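Local atomic coordinates of putative mannose-1-phosphate guanylyl transferase (Thermus thermophilus, PDB entry 2CU2), a protein that probably catalyses the transfer of a guanylyl group from GTP to mannose 1-phosphate, yielding GDP-mannose. Residues A[137-142]-A[251-256]. Sequence-based numbering, arbitrary orientation.
Sequences LGLRPT and FPWDDV
L139 swings its CG anti to the carbonyl carbon (chi1 -62°), while W253 sends its CG anti to the backbone N (chi1 173°), and the two side chains cross at about a right angle with methyl CD1 of L139 over the indole. This methyl sits over one face, L139 CD1 lying 3.6 Å from the centroid of the five-membered ring of W253 and 26° off its normal, a CH-pi contact. The closest approach is L139 CD1 to W253 CD2, 3.3 Å. The other branch of the fork turns to the neighbouring aromatic, L139 CD2 lying obliquely 3.8 Å from F251 CE1. L137 and F251 approach from opposite directions, and CD2 of L137 meets the phenyl edge, 4.0 Å from F251 CZ. No hydrogen bond crosses between the segments; the contact rests on apolar side chains. H110 and Y148 meet the indole, W185 touches the W253 side chain, and Y118 meets the F251 ring. With W253 cut back to an alanine, CD1 of L139 would probably lose the ring face it rests on, and a gap would be likely to open toward H110 and Y148. Beyond the tryptophan, D254 OD1 accepts from V256 N (3.0 Å) in an Asx turn and forms a salt bridge with R264. The contact joins the end of strand 134-139, in the large mixed sheet, to strand 253-254, which pairs antiparallel with 111-112, within the GT-A-type nucleotidyltransferase domain.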
loop_
_atom_site.group_PDB
_atom_site.type_symbol
_atom_site.label_atom_id
_atom_site.label_comp_id
_atom_site.label_asym_id
_atom_site.label_seq_id
_atom_site.Cartn_x
_atom_site.Cartn_y
_atom_site.Cartn_z
ATOM N N LEU A 137 32.840 -9.460 -18.724
ATOM C CA LEU A 137 31.772 -8.872 -19.535
ATOM C C LEU A 137 31.620 -7.413 -19.158
ATOM O O LEU A 137 31.483 -7.082 -17.980
ATOM C CB LEU A 137 30.438 -9.591 -19.288
ATOM C CG LEU A 137 29.156 -8.933 -19.847
ATOM C CD1 LEU A 137 29.126 -9.017 -21.369
ATOM C CD2 LEU A 137 27.931 -9.634 -19.262
ATOM N N GLY A 138 31.645 -6.549 -20.166
ATOM C CA GLY A 138 31.500 -5.125 -19.935
ATOM C C GLY A 138 30.257 -4.582 -20.621
ATOM O O GLY A 138 29.763 -5.161 -21.588
ATOM N N LEU A 139 29.742 -3.469 -20.112
ATOM C CA LEU A 139 28.561 -2.842 -20.678
ATOM C C LEU A 139 28.731 -1.331 -20.653
ATOM O O LEU A 139 29.164 -0.768 -19.651
ATOM C CB LEU A 139 27.326 -3.257 -19.878
ATOM C CG LEU A 139 27.136 -4.773 -19.982
ATOM C CD1 LEU A 139 26.587 -5.324 -18.705
ATOM C CD2 LEU A 139 26.238 -5.095 -21.175
ATOM N N ARG A 140 28.408 -0.688 -21.770
ATOM C CA ARG A 140 28.503 0.760 -21.882
ATOM C C ARG A 140 27.546 1.358 -20.849
ATOM O O ARG A 140 26.357 1.058 -20.851
ATOM C CB ARG A 140 28.095 1.213 -23.289
ATOM C CG ARG A 140 29.072 0.849 -24.397
ATOM C CD ARG A 140 30.397 1.591 -24.248
ATOM N NE ARG A 140 31.324 1.254 -25.325
ATOM C CZ ARG A 140 32.603 1.615 -25.356
ATOM N NH1 ARG A 140 33.124 2.332 -24.367
ATOM N NH2 ARG A 140 33.368 1.246 -26.375
ATOM N N PRO A 141 28.059 2.208 -19.949
ATOM C CA PRO A 141 27.234 2.836 -18.909
ATOM C C PRO A 141 26.191 3.802 -19.480
ATOM O O PRO A 141 26.470 4.530 -20.429
ATOM C CB PRO A 141 28.259 3.573 -18.045
ATOM C CG PRO A 141 29.555 2.876 -18.342
ATOM C CD PRO A 141 29.468 2.603 -19.808
ATOM N N THR A 142 24.995 3.808 -18.902
ATOM C CA THR A 142 23.946 4.713 -19.363
ATOM C C THR A 142 23.719 5.809 -18.328
ATOM O O THR A 142 22.973 6.754 -18.565
ATOM C CB THR A 142 22.612 3.973 -19.610
ATOM O OG1 THR A 142 22.269 3.187 -18.461
ATOM C CG2 THR A 142 22.721 3.076 -20.822
ATOM N N PHE A 251 23.372 -5.826 -25.139
ATOM C CA PHE A 251 22.000 -5.978 -24.682
ATOM C C PHE A 251 21.703 -5.127 -23.446
ATOM O O PHE A 251 22.593 -4.746 -22.698
ATOM C CB PHE A 251 21.783 -7.455 -24.359
ATOM C CG PHE A 251 22.912 -7.959 -23.509
ATOM C CD1 PHE A 251 22.926 -7.679 -22.147
ATOM C CD2 PHE A 251 23.943 -8.680 -24.086
ATOM C CE1 PHE A 251 23.982 -8.123 -21.365
ATOM C CE2 PHE A 251 24.998 -9.124 -23.294
ATOM C CZ PHE A 251 25.021 -8.849 -21.933
ATOM N N PRO A 252 20.408 -4.802 -23.273
ATOM C CA PRO A 252 19.961 -4.108 -22.078
ATOM C C PRO A 252 20.305 -4.912 -20.821
ATOM O O PRO A 252 20.155 -6.127 -20.767
ATOM C CB PRO A 252 18.449 -3.912 -22.187
ATOM C CG PRO A 252 18.127 -4.058 -23.671
ATOM C CD PRO A 252 19.286 -5.047 -24.168
ATOM N N TRP A 253 20.822 -4.190 -19.810
ATOM C CA TRP A 253 21.287 -4.901 -18.625
ATOM C C TRP A 253 21.183 -4.050 -17.354
ATOM O O TRP A 253 21.543 -2.881 -17.312
ATOM C CB TRP A 253 22.741 -5.315 -18.860
ATOM C CG TRP A 253 23.317 -5.893 -17.626
ATOM C CD1 TRP A 253 23.302 -7.252 -17.240
ATOM C CD2 TRP A 253 24.054 -5.183 -16.602
ATOM N NE1 TRP A 253 23.965 -7.470 -16.075
ATOM C CE2 TRP A 253 24.457 -6.138 -15.638
ATOM C CE3 TRP A 253 24.396 -3.844 -16.425
ATOM C CZ2 TRP A 253 25.191 -5.740 -14.532
ATOM C CZ3 TRP A 253 25.131 -3.445 -15.319
ATOM C CH2 TRP A 253 25.526 -4.400 -14.366
ATOM N N ASP A 254 20.623 -4.680 -16.303
ATOM C CA ASP A 254 20.531 -4.019 -15.004
ATOM C C ASP A 254 20.706 -5.041 -13.876
ATOM O O ASP A 254 20.280 -6.182 -13.968
ATOM C CB ASP A 254 19.150 -3.369 -14.898
ATOM C CG ASP A 254 19.226 -2.149 -13.989
ATOM O OD1 ASP A 254 19.376 -2.341 -12.781
ATOM O OD2 ASP A 254 19.118 -1.031 -14.490
ATOM N N ASP A 255 21.396 -4.618 -12.804
ATOM C CA ASP A 255 21.592 -5.557 -11.706
ATOM C C ASP A 255 20.324 -5.719 -10.856
ATOM O O ASP A 255 20.214 -6.602 -10.014
ATOM C CB ASP A 255 22.790 -5.103 -10.861
ATOM C CG ASP A 255 22.398 -3.979 -9.909
ATOM O OD1 ASP A 255 23.026 -3.886 -8.852
ATOM O OD2 ASP A 255 21.518 -3.194 -10.242
ATOM N N VAL A 256 19.352 -4.816 -11.105
ATOM C CA VAL A 256 18.102 -4.839 -10.344
ATOM C C VAL A 256 18.328 -4.740 -8.833
ATOM O O VAL A 256 17.790 -5.505 -8.043
ATOM C CB VAL A 256 17.339 -6.123 -10.673
ATOM C CG1 VAL A 256 15.896 -5.999 -10.191
ATOM C CG2 VAL A 256 17.349 -6.374 -12.171
#